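Local coordinates for protein catalase (Bacillus pumilus, PDB 4QOM) that probably breaks down hydrogen peroxide to water and oxygen as a heme-containing catalase, seen here with benzene-1,2,3-triol bound, at residues A[130-135]-A[175-180]; A[110-115]-A[185-190]; A[180-185]-A[442-447]. All blocks are in the same frame, centred on the assembly; numbering follows the deposited sequence.

Interaction 1. Residues A[130-135]-A[175-180]; sequences NNLPIF and THMLTW. With PYG (benzene-1,2,3-triol), chain H; HEM (protoporphyrin IX containing Fe), chain E.
One water joins the two segments through their backbones: it donates to Phe135 O at 2.8 Å and accepts from Met177 N, also at 2.8 Å, in the first turn of helix 175-181. Beside this bridge the Met177 side chain reaches out from the helix. CG stands opposite the backbone N (chi1 180°) and the chain turns at its second torsion (74°), which lays SD 3.2 Å from Ile134 O and carries CE on to meet Leu132 CD1 at 3.8 Å. The Met177 and Ile134 side chains run alongside each other, pointing opposite ways.

Ile134 has CG1 set between its own N and carbonyl carbon (chi1 53°), a tight position that brings CD1 up against the helix. There CD1 lies over one face of the His176 imidazole, 3.4 Å from the ring centroid in a CH-pi contact, and it also touches Trp180 CD1 at 3.6 Å. ND1 of that imidazole is hydrogen-bonded to Thr282 O, outside the contact.

Segment 130-135 leaves strand 123-130 of the catalase beta-barrel and skirts the heme pocket, so this part of the barrel is joined to helix 175-181, well further on in the chain. Pro133 sits over one face of the Trp180 indole, its CD 3.8 Å from the centroid of the six-membered ring. Lys428 of helix 423-431 makes a cation-pi contact with the same indole. Phe135, whose side chain points away from the helix, serves the pocket: heme CMC rests over one face of its ring, while the benzene-1,2,3-triol of chain H meets the ring edge, C3 coming 3.3 Å from Phe135 CE1.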
loop_
_atom_site.group_PDB
_atom_site.type_symbol
_atom_site.label_atom_id
_atom_site.label_comp_id
_atom_site.label_asym_id
_atom_site.label_seq_id
_atom_site.Cartn_x
_atom_site.Cartn_y
_atom_site.Cartn_z
ATOM N N ASN A 130 12.026 -25.456 11.029
ATOM C CA ASN A 130 12.941 -24.847 11.941
ATOM C C ASN A 130 14.034 -25.832 12.278
ATOM O O ASN A 130 13.937 -26.969 11.960
ATOM C CB ASN A 130 12.243 -24.482 13.255
ATOM C CG ASN A 130 11.535 -23.123 13.249
ATOM O OD1 ASN A 130 11.782 -22.237 12.407
ATOM N ND2 ASN A 130 10.664 -22.937 14.254
ATOM N N ASN A 131 15.086 -25.420 12.931
ATOM C CA ASN A 131 16.061 -26.414 13.429
ATOM C C ASN A 131 15.490 -27.352 14.452
ATOM O O ASN A 131 15.636 -28.606 14.353
ATOM C CB ASN A 131 17.361 -25.709 13.922
ATOM C CG ASN A 131 17.166 -24.824 15.150
ATOM O OD1 ASN A 131 16.128 -24.203 15.365
ATOM N ND2 ASN A 131 18.167 -24.784 15.957
ATOM N N LEU A 132 14.834 -26.781 15.463
ATOM C CA LEU A 132 14.268 -27.593 16.561
ATOM C C LEU A 132 13.003 -28.260 16.061
ATOM O O LEU A 132 12.246 -27.741 15.242
ATOM C CB LEU A 132 13.941 -26.729 17.784
ATOM C CG LEU A 132 15.100 -25.840 18.270
ATOM C CD1 LEU A 132 14.639 -25.082 19.507
ATOM C CD2 LEU A 132 16.325 -26.660 18.570
ATOM N N PRO A 133 12.741 -29.505 16.524
ATOM C CA PRO A 133 11.708 -30.363 15.907
ATOM C C PRO A 133 10.314 -30.306 16.510
ATOM O O PRO A 133 9.409 -31.000 16.003
ATOM C CB PRO A 133 12.305 -31.788 16.118
ATOM C CG PRO A 133 12.975 -31.636 17.432
ATOM C CD PRO A 133 13.672 -30.281 17.345
ATOM N N ILE A 134 10.122 -29.401 17.487
ATOM C CA ILE A 134 8.811 -29.203 18.110
ATOM C C ILE A 134 8.525 -27.713 18.222
ATOM O O ILE A 134 9.338 -26.901 17.844
ATOM C CB ILE A 134 8.745 -29.852 19.487
ATOM C CG1 ILE A 134 9.920 -29.376 20.359
ATOM C CG2 ILE A 134 8.787 -31.357 19.359
ATOM C CD1 ILE A 134 9.811 -29.762 21.783
ATOM N N PHE A 135 7.371 -27.371 18.771
ATOM C CA PHE A 135 7.030 -25.974 18.964
ATOM C C PHE A 135 6.472 -25.740 20.382
ATOM O O PHE A 135 6.175 -26.690 21.119
ATOM C CB PHE A 135 6.019 -25.551 17.876
ATOM C CG PHE A 135 6.130 -24.108 17.488
ATOM C CD1 PHE A 135 7.251 -23.692 16.890
ATOM C CD2 PHE A 135 5.100 -23.231 17.706
ATOM C CE1 PHE A 135 7.373 -22.362 16.479
ATOM C CE2 PHE A 135 5.207 -21.890 17.325
ATOM C CZ PHE A 135 6.349 -21.459 16.737
ATOM N N THR A 175 6.506 -26.764 27.573
ATOM C CA THR A 175 7.579 -27.229 28.418
ATOM C C THR A 175 8.623 -28.060 27.636
ATOM O O THR A 175 9.825 -27.933 27.871
ATOM C CB THR A 175 6.961 -28.064 29.603
ATOM O OG1 THR A 175 6.034 -27.239 30.341
ATOM C CG2 THR A 175 8.088 -28.450 30.571
ATOM N N HIS A 176 8.172 -28.893 26.713
ATOM C CA HIS A 176 9.126 -29.676 25.920
ATOM C C HIS A 176 9.990 -28.763 25.106
ATOM O O HIS A 176 11.208 -28.874 25.058
ATOM C CB HIS A 176 8.356 -30.697 25.059
ATOM C CG HIS A 176 9.205 -31.713 24.371
ATOM N ND1 HIS A 176 8.740 -32.454 23.304
ATOM C CD2 HIS A 176 10.492 -32.081 24.546
ATOM C CE1 HIS A 176 9.710 -33.228 22.849
ATOM N NE2 HIS A 176 10.778 -33.029 23.590
ATOM N N MET A 177 9.371 -27.831 24.413
ATOM C CA MET A 177 10.134 -26.858 23.598
ATOM C C MET A 177 11.209 -26.072 24.350
ATOM O O MET A 177 12.354 -25.945 23.906
ATOM C CB MET A 177 9.187 -25.913 22.859
ATOM C CG MET A 177 9.931 -24.884 22.005
ATOM S SD MET A 177 10.630 -25.661 20.521
ATOM C CE MET A 177 10.883 -24.247 19.420
ATOM N N LEU A 178 10.849 -25.573 25.528
ATOM C CA LEU A 178 11.798 -24.807 26.356
ATOM C C LEU A 178 12.969 -25.648 26.814
ATOM O O LEU A 178 14.055 -25.167 26.939
ATOM C CB LEU A 178 11.071 -24.191 27.532
ATOM C CG LEU A 178 9.976 -23.200 27.058
ATOM C CD1 LEU A 178 8.976 -22.894 28.154
ATOM C CD2 LEU A 178 10.617 -21.930 26.535
ATOM N N THR A 179 12.718 -26.953 27.052
ATOM C CA THR A 179 13.773 -27.908 27.391
ATOM C C THR A 179 14.762 -28.119 26.251
ATOM O O THR A 179 15.914 -28.407 26.496
ATOM C CB THR A 179 13.116 -29.248 27.860
ATOM O OG1 THR A 179 12.203 -28.929 28.922
ATOM C CG2 THR A 179 14.157 -30.201 28.350
ATOM N N TRP A 180 14.335 -27.934 24.994
ATOM C CA TRP A 180 15.299 -27.919 23.886
ATOM C C TRP A 180 15.983 -26.551 23.728
ATOM O O TRP A 180 17.196 -26.455 23.535
ATOM C CB TRP A 180 14.614 -28.244 22.556
ATOM C CG TRP A 180 14.242 -29.663 22.304
ATOM C CD1 TRP A 180 13.201 -30.336 22.861
ATOM C CD2 TRP A 180 14.817 -30.527 21.329
ATOM N NE1 TRP A 180 13.138 -31.591 22.331
ATOM C CE2 TRP A 180 14.112 -31.744 21.394
ATOM C CE3 TRP A 180 15.897 -30.430 20.452
ATOM C CZ2 TRP A 180 14.417 -32.827 20.585
ATOM C CZ3 TRP A 180 16.171 -31.525 19.625
ATOM C CH2 TRP A 180 15.477 -32.707 19.746
HETATM C C1 PYG H . 7.824 -18.536 14.788
HETATM C C2 PYG H . 8.846 -19.531 15.094
HETATM C C3 PYG H . 9.281 -19.665 16.486
HETATM C C4 PYG H . 8.749 -18.865 17.506
HETATM C C5 PYG H . 7.776 -17.907 17.197
HETATM C C6 PYG H . 7.355 -17.764 15.879
HETATM O O1 PYG H . 7.353 -18.420 13.486
HETATM O O2 PYG H . 9.340 -20.274 14.120
HETATM O O3 PYG H . 10.223 -20.548 16.728
HETATM C CHA HEM E . 7.875 -16.955 9.007
HETATM C CHB HEM E . 3.449 -17.423 10.833
HETATM C CHC HEM E . 4.895 -21.458 13.314
HETATM C CHD HEM E . 8.850 -21.514 10.493
HETATM C C1A HEM E . 6.568 -16.718 9.333
HETATM C C2A HEM E . 5.835 -15.560 8.949
HETATM C C3A HEM E . 4.583 -15.714 9.437
HETATM C C4A HEM E . 4.558 -16.919 10.163
HETATM C CMA HEM E . 3.419 -14.794 9.281
HETATM C CAA HEM E . 6.318 -14.466 8.054
HETATM C CBA HEM E . 6.180 -14.962 6.602
HETATM C CGA HEM E . 6.633 -13.974 5.543
HETATM O O1A HEM E . 6.898 -14.395 4.354
HETATM O O2A HEM E . 6.671 -12.749 5.839
HETATM C C1B HEM E . 3.514 -18.551 11.681
HETATM C C2B HEM E . 2.397 -18.960 12.477
HETATM C C3B HEM E . 2.810 -20.032 13.190
HETATM C C4B HEM E . 4.173 -20.360 12.773
HETATM C CMB HEM E . 1.064 -18.269 12.551
HETATM C CAB HEM E . 2.039 -20.823 14.151
HETATM C CBB HEM E . 0.792 -20.433 14.281
HETATM C C1C HEM E . 6.104 -21.841 12.737
HETATM C C2C HEM E . 6.591 -23.159 12.730
HETATM C C3C HEM E . 7.729 -23.165 11.971
HETATM C C4C HEM E . 7.892 -21.881 11.378
HETATM C CMC HEM E . 6.057 -24.308 13.526
HETATM C CAC HEM E . 8.511 -24.311 11.627
HETATM C CBC HEM E . 7.969 -25.520 11.777
HETATM C C1D HEM E . 8.871 -20.233 9.909
HETATM C C2D HEM E . 10.002 -19.822 9.085
HETATM C C3D HEM E . 9.753 -18.554 8.682
HETATM C C4D HEM E . 8.456 -18.204 9.271
HETATM C CMD HEM E . 11.188 -20.695 8.763
HETATM C CAD HEM E . 10.626 -17.710 7.790
HETATM C CBD HEM E . 10.462 -18.113 6.305
HETATM C CGD HEM E . 11.390 -17.277 5.456
HETATM O O1D HEM E . 12.587 -17.649 5.429
HETATM O O2D HEM E . 10.941 -16.228 4.882
HETATM N NA HEM E . 5.790 -17.555 10.066
HETATM N NB HEM E . 4.482 -19.441 11.856
HETATM N NC HEM E . 6.842 -21.137 11.808
HETATM N ND HEM E . 7.989 -19.234 10.003
HETATM FE FE HEM E . 6.314 -19.337 10.880
HETATM O O HOH W 1 6.650 -27.765 23.652
#

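Interaction 2. Residues A[110-115]-A[185-190]; sequences DPRGFA and EGIPAN. With PYG (benzene-1,2,3-triol), chain G; PYG (benzene-1,2,3-triol), chain H; HEM (protoporphyrin IX containing Fe), chain E.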
loop_
_atom_site.group_PDB
_atom_site.type_symbol
_atom_site.label_atom_id
_atom_site.label_comp_id
_atom_site.label_asym_id
_atom_site.label_seq_id
_atom_site.Cartn_x
_atom_site.Cartn_y
_atom_site.Cartn_z
ATOM N N ASP A 110 17.210 -18.384 20.164
ATOM C CA ASP A 110 16.016 -18.419 19.265
ATOM C C ASP A 110 16.041 -19.776 18.553
ATOM O O ASP A 110 17.098 -20.274 18.214
ATOM C CB ASP A 110 16.089 -17.276 18.201
ATOM C CG ASP A 110 14.973 -16.224 18.323
ATOM O OD1 ASP A 110 14.007 -16.356 19.151
ATOM O OD2 ASP A 110 15.095 -15.182 17.581
ATOM N N PRO A 111 14.855 -20.311 18.246
ATOM C CA PRO A 111 14.836 -21.269 17.118
ATOM C C PRO A 111 15.437 -20.612 15.884
ATOM O O PRO A 111 15.429 -19.390 15.787
ATOM C CB PRO A 111 13.348 -21.580 16.932
ATOM C CG PRO A 111 12.743 -21.094 18.199
ATOM C CD PRO A 111 13.499 -19.904 18.578
ATOM N N ARG A 112 15.880 -21.441 14.950
ATOM C CA ARG A 112 16.286 -20.968 13.644
ATOM C C ARG A 112 15.341 -21.514 12.593
ATOM O O ARG A 112 15.046 -22.701 12.572
ATOM C CB ARG A 112 17.729 -21.388 13.358
ATOM C CG ARG A 112 18.780 -20.357 13.666
ATOM C CD ARG A 112 18.763 -19.872 15.105
ATOM N NE ARG A 112 19.842 -18.934 15.339
ATOM C CZ ARG A 112 20.050 -18.348 16.505
ATOM N NH1 ARG A 112 19.238 -18.584 17.522
ATOM N NH2 ARG A 112 21.036 -17.458 16.637
ATOM N N GLY A 113 14.942 -20.626 11.690
ATOM C CA GLY A 113 14.203 -21.043 10.531
ATOM C C GLY A 113 15.026 -21.743 9.493
ATOM O O GLY A 113 16.236 -21.429 9.321
ATOM N N PHE A 114 14.371 -22.642 8.783
ATOM C CA PHE A 114 14.998 -23.569 7.836
ATOM C C PHE A 114 13.954 -23.840 6.764
ATOM O O PHE A 114 13.227 -24.842 6.823
ATOM C CB PHE A 114 15.400 -24.880 8.583
ATOM C CG PHE A 114 16.403 -25.725 7.869
ATOM C CD1 PHE A 114 16.250 -26.086 6.524
ATOM C CD2 PHE A 114 17.502 -26.229 8.555
ATOM C CE1 PHE A 114 17.168 -26.931 5.888
ATOM C CE2 PHE A 114 18.425 -27.007 7.899
ATOM C CZ PHE A 114 18.295 -27.349 6.601
ATOM N N ALA A 115 13.810 -22.887 5.836
ATOM C CA ALA A 115 12.737 -22.867 4.872
ATOM C C ALA A 115 13.268 -23.281 3.516
ATOM O O ALA A 115 14.188 -22.668 3.003
ATOM C CB ALA A 115 12.137 -21.470 4.810
ATOM N N GLU A 185 21.638 -25.677 22.169
ATOM C CA GLU A 185 21.099 -25.710 20.771
ATOM C C GLU A 185 20.146 -24.535 20.543
ATOM O O GLU A 185 19.781 -24.232 19.365
ATOM C CB GLU A 185 20.400 -27.034 20.435
ATOM C CG GLU A 185 20.281 -27.237 18.899
ATOM C CD GLU A 185 19.750 -28.596 18.478
ATOM O OE1 GLU A 185 19.629 -29.498 19.366
ATOM O OE2 GLU A 185 19.497 -28.777 17.240
ATOM N N GLY A 186 19.803 -23.808 21.607
ATOM C CA GLY A 186 19.163 -22.499 21.434
ATOM C C GLY A 186 20.011 -21.424 20.731
ATOM O O GLY A 186 19.445 -20.428 20.284
ATOM N N ILE A 187 21.326 -21.635 20.609
ATOM C CA ILE A 187 22.201 -20.779 19.842
ATOM C C ILE A 187 23.071 -21.644 18.950
ATOM O O ILE A 187 24.223 -21.918 19.273
ATOM C CB ILE A 187 23.074 -19.833 20.718
ATOM C CG1 ILE A 187 22.261 -19.158 21.848
ATOM C CG2 ILE A 187 23.753 -18.784 19.818
ATOM C CD1 ILE A 187 23.097 -18.348 22.816
ATOM N N PRO A 188 22.590 -22.010 17.768
ATOM C CA PRO A 188 23.457 -22.658 16.781
ATOM C C PRO A 188 24.682 -21.853 16.402
ATOM O O PRO A 188 24.623 -20.634 16.393
ATOM C CB PRO A 188 22.524 -22.793 15.542
ATOM C CG PRO A 188 21.146 -22.777 16.142
ATOM C CD PRO A 188 21.224 -21.803 17.278
ATOM N N ALA A 189 25.811 -22.512 16.109
ATOM C CA ALA A 189 27.040 -21.802 15.812
ATOM C C ALA A 189 26.938 -20.976 14.564
ATOM O O ALA A 189 27.628 -19.940 14.401
ATOM C CB ALA A 189 28.190 -22.805 15.667
ATOM N N ASN A 190 26.183 -21.507 13.625
ATOM C CA ASN A 190 25.920 -20.844 12.391
ATOM C C ASN A 190 24.759 -21.604 11.688
ATOM O O ASN A 190 24.207 -22.549 12.248
ATOM C CB ASN A 190 27.180 -20.756 11.548
ATOM C CG ASN A 190 27.794 -22.129 11.313
ATOM O OD1 ASN A 190 27.168 -22.985 10.739
ATOM N ND2 ASN A 190 29.056 -22.315 11.748
HETATM C C1 PYG G . 12.908 -17.126 22.026
HETATM C C2 PYG G . 13.772 -16.013 22.437
HETATM C C3 PYG G . 14.273 -16.002 23.853
HETATM C C4 PYG G . 13.902 -17.033 24.704
HETATM C C5 PYG G . 13.071 -18.039 24.268
HETATM C C6 PYG G . 12.583 -18.090 22.962
HETATM O O1 PYG G . 12.363 -17.262 20.782
HETATM O O2 PYG G . 14.058 -15.020 21.549
HETATM O O3 PYG G . 15.114 -15.027 24.386
HETATM C C1 PYG H . 7.824 -18.536 14.788
HETATM C C2 PYG H . 8.846 -19.531 15.094
HETATM C C3 PYG H . 9.281 -19.665 16.486
HETATM C C4 PYG H . 8.749 -18.865 17.506
HETATM C C5 PYG H . 7.776 -17.907 17.197
HETATM C C6 PYG H . 7.355 -17.764 15.879
HETATM O O1 PYG H . 7.353 -18.420 13.486
HETATM O O2 PYG H . 9.340 -20.274 14.120
HETATM O O3 PYG H . 10.223 -20.548 16.728
HETATM C CHA HEM E . 7.875 -16.955 9.007
HETATM C CHB HEM E . 3.449 -17.423 10.833
HETATM C CHC HEM E . 4.895 -21.458 13.314
HETATM C CHD HEM E . 8.850 -21.514 10.493
HETATM C C1A HEM E . 6.568 -16.718 9.333
HETATM C C2A HEM E . 5.835 -15.560 8.949
HETATM C C3A HEM E . 4.583 -15.714 9.437
HETATM C C4A HEM E . 4.558 -16.919 10.163
HETATM C CMA HEM E . 3.419 -14.794 9.281
HETATM C CAA HEM E . 6.318 -14.466 8.054
HETATM C CBA HEM E . 6.180 -14.962 6.602
HETATM C CGA HEM E . 6.633 -13.974 5.543
HETATM O O1A HEM E . 6.898 -14.395 4.354
HETATM O O2A HEM E . 6.671 -12.749 5.839
HETATM C C1B HEM E . 3.514 -18.551 11.681
HETATM C C2B HEM E . 2.397 -18.960 12.477
HETATM C C3B HEM E . 2.810 -20.032 13.190
HETATM C C4B HEM E . 4.173 -20.360 12.773
HETATM C CMB HEM E . 1.064 -18.269 12.551
HETATM C CAB HEM E . 2.039 -20.823 14.151
HETATM C CBB HEM E . 0.792 -20.433 14.281
HETATM C C1C HEM E . 6.104 -21.841 12.737
HETATM C C2C HEM E . 6.591 -23.159 12.730
HETATM C C3C HEM E . 7.729 -23.165 11.971
HETATM C C4C HEM E . 7.892 -21.881 11.378
HETATM C CMC HEM E . 6.057 -24.308 13.526
HETATM C CAC HEM E . 8.511 -24.311 11.627
HETATM C CBC HEM E . 7.969 -25.520 11.777
HETATM C C1D HEM E . 8.871 -20.233 9.909
HETATM C C2D HEM E . 10.002 -19.822 9.085
HETATM C C3D HEM E . 9.753 -18.554 8.682
HETATM C C4D HEM E . 8.456 -18.204 9.271
HETATM C CMD HEM E . 11.188 -20.695 8.763
HETATM C CAD HEM E . 10.626 -17.710 7.790
HETATM C CBD HEM E . 10.462 -18.113 6.305
HETATM C CGD HEM E . 11.390 -17.277 5.456
HETATM O O1D HEM E . 12.587 -17.649 5.429
HETATM O O2D HEM E . 10.941 -16.228 4.882
HETATM N NA HEM E . 5.790 -17.555 10.066
HETATM N NB HEM E . 4.482 -19.441 11.856
HETATM N NC HEM E . 6.842 -21.137 11.808
HETATM N ND HEM E . 7.989 -19.234 10.003
HETATM FE FE HEM E . 6.314 -19.337 10.880
HETATM O O HOH W 2 17.844 -22.888 18.119
#
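Arg112, Pro188 and Gly186 carry this contact, in which the lead-in to strand 113-120 of the catalase beta-barrel meets the loop following helix 175-181. Pro188 lies across one face of the Arg112 guanidinium, its CD 3.7 Å from Arg112 NE, while Pro188 CG approaches Arg112 CD at 3.9 Å. The arginine chain is bent at its second torsion (chi2 57°) and extended beyond, which turns the guanidinium back toward its own segment: Arg112 NH1 gives a hydrogen bond to Asp110 O at 2.8 Å, with the acceptor almost exactly in the guanidinium plane. NH1 also bonds to Leu108 O, so two backbone carbonyls fix how the flat group is turned, and Pro188 packs on it from one side.

Gly186 joins in through its carbonyl. Asp110 N donates to Gly186 O at 3.0 Å, a fairly straight bond (161° at the hydrogen) lying in the carbonyl plane. The Asp110 side chain leaves away from the loop; its OD1 accepts a hydrogen bond from O1 of the chain G benzene-1,2,3-triol, while Val98 N and Ile99 N bond to OD2. The site is consistent with a place on the main channel that leads to the heme in catalases. On the way to the heme, Gly113 CA passes 3.5 Å from the heme methyl CMD. A water closes the backbone link, donating to Asp110 O at 2.7 Å and to Glu185 O at 2.7 Å.

Interaction 3. Residues A[180-185]-A[442-447]; sequences WLFSDE and KNLTAD. With PYG (benzene-1,2,3-triol), chain G.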
loop_
_atom_site.group_PDB
_atom_site.type_symbol
_atom_site.label_atom_id
_atom_site.label_comp_id
_atom_site.label_asym_id
_atom_site.label_seq_id
_atom_site.Cartn_x
_atom_site.Cartn_y
_atom_site.Cartn_z
ATOM N N TRP A 180 14.335 -27.934 24.994
ATOM C CA TRP A 180 15.299 -27.919 23.886
ATOM C C TRP A 180 15.983 -26.551 23.728
ATOM O O TRP A 180 17.196 -26.455 23.535
ATOM C CB TRP A 180 14.614 -28.244 22.556
ATOM C CG TRP A 180 14.242 -29.663 22.304
ATOM C CD1 TRP A 180 13.201 -30.336 22.861
ATOM C CD2 TRP A 180 14.817 -30.527 21.329
ATOM N NE1 TRP A 180 13.138 -31.591 22.331
ATOM C CE2 TRP A 180 14.112 -31.744 21.394
ATOM C CE3 TRP A 180 15.897 -30.430 20.452
ATOM C CZ2 TRP A 180 14.417 -32.827 20.585
ATOM C CZ3 TRP A 180 16.171 -31.525 19.625
ATOM C CH2 TRP A 180 15.477 -32.707 19.746
ATOM N N LEU A 181 15.173 -25.494 23.737
ATOM C CA LEU A 181 15.615 -24.160 23.399
ATOM C C LEU A 181 16.631 -23.606 24.446
ATOM O O LEU A 181 17.505 -22.787 24.092
ATOM C CB LEU A 181 14.420 -23.217 23.330
ATOM C CG LEU A 181 14.739 -21.746 22.981
ATOM C CD1 LEU A 181 15.261 -21.640 21.577
ATOM C CD2 LEU A 181 13.481 -20.945 23.158
ATOM N N PHE A 182 16.537 -24.040 25.695
ATOM C CA PHE A 182 17.489 -23.604 26.715
ATOM C C PHE A 182 18.668 -24.522 26.936
ATOM O O PHE A 182 19.533 -24.223 27.767
ATOM C CB PHE A 182 16.768 -23.205 28.013
ATOM C CG PHE A 182 16.101 -21.862 27.897
ATOM C CD1 PHE A 182 16.778 -20.729 28.199
ATOM C CD2 PHE A 182 14.776 -21.774 27.451
ATOM C CE1 PHE A 182 16.184 -19.495 28.051
ATOM C CE2 PHE A 182 14.165 -20.550 27.304
ATOM C CZ PHE A 182 14.872 -19.407 27.627
ATOM N N SER A 183 18.770 -25.567 26.139
ATOM C CA SER A 183 20.088 -26.199 25.872
ATOM C C SER A 183 20.950 -25.243 25.089
ATOM O O SER A 183 20.485 -24.154 24.688
ATOM C CB SER A 183 19.922 -27.554 25.155
ATOM O OG SER A 183 19.572 -27.430 23.781
ATOM N N ASP A 184 22.191 -25.596 24.823
ATOM C CA ASP A 184 22.972 -24.680 23.983
ATOM C C ASP A 184 22.494 -24.732 22.522
ATOM O O ASP A 184 22.892 -23.870 21.749
ATOM C CB ASP A 184 24.449 -24.952 24.054
ATOM C CG ASP A 184 25.036 -24.576 25.405
ATOM O OD1 ASP A 184 24.486 -23.721 26.140
ATOM O OD2 ASP A 184 26.114 -25.164 25.753
ATOM N N GLU A 185 21.638 -25.677 22.169
ATOM C CA GLU A 185 21.099 -25.710 20.771
ATOM C C GLU A 185 20.146 -24.535 20.543
ATOM O O GLU A 185 19.781 -24.232 19.365
ATOM C CB GLU A 185 20.400 -27.034 20.435
ATOM C CG GLU A 185 20.281 -27.237 18.899
ATOM C CD GLU A 185 19.750 -28.596 18.478
ATOM O OE1 GLU A 185 19.629 -29.498 19.366
ATOM O OE2 GLU A 185 19.497 -28.777 17.240
ATOM N N LYS A 442 21.908 -23.685 33.778
ATOM C CA LYS A 442 22.580 -22.403 33.738
ATOM C C LYS A 442 21.806 -21.432 32.881
ATOM O O LYS A 442 21.603 -20.253 33.251
ATOM C CB LYS A 442 23.975 -22.600 33.164
ATOM C CG LYS A 442 24.832 -21.351 33.054
ATOM C CD LYS A 442 26.135 -21.759 32.411
ATOM C CE LYS A 442 27.183 -20.677 32.536
ATOM N NZ LYS A 442 26.787 -19.520 31.695
ATOM N N ASN A 443 21.426 -21.890 31.684
ATOM C CA ASN A 443 20.801 -20.929 30.714
ATOM C C ASN A 443 19.408 -20.534 31.208
ATOM O O ASN A 443 19.000 -19.392 31.097
ATOM C CB ASN A 443 20.686 -21.586 29.330
ATOM C CG ASN A 443 22.003 -21.848 28.675
ATOM O OD1 ASN A 443 23.025 -21.223 29.020
ATOM N ND2 ASN A 443 22.020 -22.832 27.778
ATOM N N LEU A 444 18.697 -21.474 31.809
ATOM C CA LEU A 444 17.366 -21.187 32.376
ATOM C C LEU A 444 17.448 -20.247 33.568
ATOM O O LEU A 444 16.628 -19.374 33.750
ATOM C CB LEU A 444 16.705 -22.484 32.830
ATOM C CG LEU A 444 16.065 -23.376 31.755
ATOM C CD1 LEU A 444 15.657 -24.737 32.342
ATOM C CD2 LEU A 444 14.827 -22.718 31.136
ATOM N N THR A 445 18.466 -20.460 34.413
ATOM C CA THR A 445 18.616 -19.638 35.596
ATOM C C THR A 445 18.892 -18.182 35.198
ATOM O O THR A 445 18.322 -17.258 35.757
ATOM C CB THR A 445 19.751 -20.214 36.525
ATOM O OG1 THR A 445 19.398 -21.547 36.973
ATOM C CG2 THR A 445 19.948 -19.323 37.693
ATOM N N ALA A 446 19.767 -17.982 34.238
ATOM C CA ALA A 446 20.078 -16.631 33.789
ATOM C C ALA A 446 18.846 -15.923 33.226
ATOM O O ALA A 446 18.724 -14.688 33.332
ATOM C CB ALA A 446 21.163 -16.644 32.728
ATOM N N ASP A 447 17.978 -16.698 32.605
ATOM C CA ASP A 447 16.750 -16.158 32.026
ATOM C C ASP A 447 15.646 -15.894 32.996
ATOM O O ASP A 447 14.846 -14.994 32.794
ATOM C CB ASP A 447 16.240 -17.079 30.935
ATOM C CG ASP A 447 15.806 -16.333 29.696
ATOM O OD1 ASP A 447 16.662 -15.701 29.048
ATOM O OD2 ASP A 447 14.623 -16.488 29.344
HETATM C C1 PYG G . 12.908 -17.126 22.026
HETATM C C2 PYG G . 13.772 -16.013 22.437
HETATM C C3 PYG G . 14.273 -16.002 23.853
HETATM C C4 PYG G . 13.902 -17.033 24.704
HETATM C C5 PYG G . 13.071 -18.039 24.268
HETATM C C6 PYG G . 12.583 -18.090 22.962
HETATM O O1 PYG G . 12.363 -17.262 20.782
HETATM O O2 PYG G . 14.058 -15.020 21.549
HETATM O O3 PYG G . 15.114 -15.027 24.386
HETATM O O HOH W 3 25.496 -21.723 28.103
#
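Helix 434-448, part of the helical C-terminal region of this catalase, docks here on the turn that ends helix 175-181, and Asn443 is its main polar grip. The two N-H groups of Asn443 ND2 go to different acceptors: Phe182 O at 2.8 Å (159° at the hydrogen) and Asp184 OD1 at 3.1 Å (170°). Both partners lie close to the amide plane, yet the amide nitrogen stands above the carbonyl plane of Phe182 and meets the Asp184 carboxylate on its anti side. With CG opposite its own carbonyl carbon (chi1 -67°), Asn443 leans toward the turn. A water closes a ring with the same carboxylate oxygen, donating to Asn443 OD1 at 2.7 Å and to Asp184 OD1, so both ends of the side chain are held and its rotation is fixed. Replacing this residue with a leucine would probably leave Phe182 O and Asp184 OD1 without their shared donor and weaken the hold of the helix on the turn.

The turn has its own brace, an ST turn in which Ser183 OG accepts from Glu185 N, while the same hydroxyl donates to Trp180 O at 2.6 Å. Next to this polar patch the Phe182 ring lies against the helix. Leu444 CD2 sits over one face of it, 3.6 Å from Phe182 CG, in a CH-pi contact. Asp447 crosses the far end of the ring at about a right angle, with OD2 3.4 Å from Phe182 CZ; that oxygen receives hydrogen bonds from Tyr164 OH and Trp165 NE1 of helix 161-169. Also near Phe182 CZ, at 3.9 Å, is C4 of the benzene-1,2,3-triol of chain G.

Overall arrangement
The three contacts lie close together. The centres of interactions 1 and 2 are about 11 Å apart, those of interactions 1 and 3 about 12 Å, and those of interactions 2 and 3 about 14 Å. Helix 175-181 and the turn after it run through the group: interactions 1 and 3 share Trp180, interactions 2 and 3 share Glu185. Along the chain, both segments of interaction 1 fall between those of interaction 2, whose segments alternate with those of interaction 3. The start of barrel strand 113-120, the heme-pocket loop and C-terminal helix 434-448 thus meet round one short run of chain. The chain H triol touches interactions 1 and 2, the chain G triol interactions 2 and 3.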